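Local coordinates for gentamicin resistance protein (Enterococcus gallinarum, PDB 3TDV) that probably transfers a phosphoryl group from GTP, in preference to ATP, to the 2'-position of aminoglycoside antibiotics such as gentamicin, conferring resistance, at residues Q51-L56 with G86-G91. Sequence-based numbering, arbitrary orientation.
Sequences QGADEL and GNPFVG. With MG (magnesium ion), chain F.
Leu56 reaches across with both methyls engaged on the strand that begins at Pro88. Its CG lies anti to the backbone N (chi1 172°), which carries the isobutyl tip outward: CD1 meets Val90 CG2 at 3.6 Å and is just as near to CG1, so the branched side chains touch tip to tip. The other methyl settles against the strand backbone, with Leu56 CD2 3.7 Å from Pro88 O and 4.0 Å from Phe89 CA. One helical turn earlier, Ala53 points at the strand's start. Its CB sits 4.3 Å from Pro88 CD and 3.4 Å from Asn87 ND2; that amide nitrogen is hydrogen-bonded to Gln50 OE1, just ahead of segment 51-56. Leu56 CD2 also lies 4.3 Å from Pro88 CG, so both helix residues touch the proline ring. No hydrogen bond joins the two segments, and the axes of helical segment 51-56 and strand segment 88-91 approach to 8.7 Å at 57°, fitting a helix laid across a sheet. This is the N-terminal lobe of the kinase-like fold, where helix 50-66, which probably corresponds to the C-helix of protein kinases, packs on the five-stranded antiparallel sheet. Phe89 points away from the helix, as expected from side-chain alternation along a strand, and its ring stacks on Phe46. The helix face turned from the strand serves metal binding: Gln51 OE1 and Glu55 OE2, one turn apart on extended side chains, bind the same magnesium ion, Glu55 OE2 at 2.0 Å. Three waters also bind it, while Glu55 OE2 accepts a hydrogen bond from Arg32 NE, a GDP-binding residue.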
loop_
_atom_site.group_PDB
_atom_site.type_symbol
_atom_site.label_atom_id
_atom_site.label_comp_id
_atom_site.label_asym_id
_atom_site.label_seq_id
_atom_site.Cartn_x
_atom_site.Cartn_y
_atom_site.Cartn_z
ATOM N N GLN A 51 -7.414 13.485 4.744
ATOM C CA GLN A 51 -7.073 12.500 3.713
ATOM C C GLN A 51 -7.443 11.087 4.189
ATOM O O GLN A 51 -8.154 10.358 3.487
ATOM C CB GLN A 51 -5.599 12.576 3.286
ATOM C CG GLN A 51 -5.412 12.112 1.839
ATOM C CD GLN A 51 -3.950 12.039 1.381
ATOM O OE1 GLN A 51 -3.663 11.497 0.310
ATOM N NE2 GLN A 51 -3.029 12.579 2.184
ATOM N N GLY A 52 -6.977 10.720 5.383
ATOM C CA GLY A 52 -7.387 9.473 6.000
ATOM C C GLY A 52 -8.891 9.267 5.939
ATOM O O GLY A 52 -9.374 8.230 5.464
ATOM N N ALA A 53 -9.637 10.257 6.421
ATOM C CA ALA A 53 -11.095 10.190 6.433
ATOM C C ALA A 53 -11.643 9.957 5.030
ATOM O O ALA A 53 -12.552 9.145 4.853
ATOM C CB ALA A 53 -11.686 11.481 7.033
ATOM N N ASP A 54 -11.110 10.684 4.040
ATOM C CA ASP A 54 -11.542 10.516 2.645
ATOM C C ASP A 54 -11.222 9.110 2.100
ATOM O O ASP A 54 -12.006 8.524 1.333
ATOM C CB ASP A 54 -10.884 11.558 1.725
ATOM C CG ASP A 54 -11.376 12.990 1.981
ATOM O OD1 ASP A 54 -12.452 13.168 2.603
ATOM O OD2 ASP A 54 -10.674 13.946 1.537
ATOM N N GLU A 55 -10.058 8.588 2.480
ATOM C CA GLU A 55 -9.661 7.267 2.024
ATOM C C GLU A 55 -10.568 6.202 2.647
ATOM O O GLU A 55 -11.038 5.317 1.950
ATOM C CB GLU A 55 -8.173 7.006 2.299
ATOM C CG GLU A 55 -7.243 7.776 1.366
ATOM C CD GLU A 55 -5.794 7.714 1.810
ATOM O OE1 GLU A 55 -5.483 6.937 2.749
ATOM O OE2 GLU A 55 -4.960 8.447 1.235
ATOM N N LEU A 56 -10.834 6.309 3.948
ATOM C CA LEU A 56 -11.769 5.398 4.614
ATOM C C LEU A 56 -13.143 5.445 3.949
ATOM O O LEU A 56 -13.802 4.421 3.799
ATOM C CB LEU A 56 -11.845 5.711 6.119
ATOM C CG LEU A 56 -12.870 5.040 7.052
ATOM C CD1 LEU A 56 -12.866 3.510 6.957
ATOM C CD2 LEU A 56 -12.597 5.479 8.473
ATOM N N GLY A 86 -18.168 15.040 11.429
ATOM C CA GLY A 86 -18.880 14.331 10.376
ATOM C C GLY A 86 -18.047 13.233 9.710
ATOM O O GLY A 86 -18.542 12.471 8.881
ATOM N N ASN A 87 -16.771 13.152 10.064
ATOM C CA ASN A 87 -15.913 12.125 9.505
ATOM C C ASN A 87 -16.086 10.799 10.259
ATOM O O ASN A 87 -16.393 10.793 11.457
ATOM C CB ASN A 87 -14.454 12.593 9.497
ATOM C CG ASN A 87 -14.162 13.610 8.382
ATOM O OD1 ASN A 87 -14.942 13.770 7.420
ATOM N ND2 ASN A 87 -13.015 14.281 8.497
ATOM N N PRO A 88 -15.893 9.668 9.559
ATOM C CA PRO A 88 -16.221 8.371 10.158
ATOM C C PRO A 88 -15.028 7.704 10.854
ATOM O O PRO A 88 -13.876 8.109 10.672
ATOM C CB PRO A 88 -16.651 7.544 8.942
ATOM C CG PRO A 88 -15.869 8.186 7.739
ATOM C CD PRO A 88 -15.317 9.519 8.206
ATOM N N PHE A 89 -15.321 6.698 11.670
ATOM C CA PHE A 89 -14.312 5.730 12.077
ATOM C C PHE A 89 -14.988 4.364 11.990
ATOM O O PHE A 89 -16.214 4.282 11.924
ATOM C CB PHE A 89 -13.744 6.025 13.475
ATOM C CG PHE A 89 -14.749 5.911 14.589
ATOM C CD1 PHE A 89 -15.478 7.023 15.004
ATOM C CD2 PHE A 89 -14.950 4.706 15.246
ATOM C CE1 PHE A 89 -16.403 6.928 16.043
ATOM C CE2 PHE A 89 -15.880 4.605 16.302
ATOM C CZ PHE A 89 -16.600 5.713 16.687
ATOM N N VAL A 90 -14.206 3.292 11.923
ATOM C CA VAL A 90 -14.797 1.980 11.695
ATOM C C VAL A 90 -14.276 0.970 12.680
ATOM O O VAL A 90 -13.118 1.048 13.117
ATOM C CB VAL A 90 -14.494 1.437 10.292
ATOM C CG1 VAL A 90 -15.325 2.156 9.247
ATOM C CG2 VAL A 90 -12.977 1.533 9.988
ATOM N N GLY A 91 -15.140 0.017 13.020
ATOM C CA GLY A 91 -14.728 -1.152 13.765
ATOM C C GLY A 91 -14.773 -2.397 12.892
ATOM O O GLY A 91 -15.692 -2.594 12.088
HETATM MG MG MG F . -4.279 9.631 -0.282
HETATM O O HOH W 1 -2.423 8.640 -0.256
HETATM O O HOH W 2 -3.999 10.541 -1.998
HETATM O O HOH W 3 -5.091 8.165 -1.481
#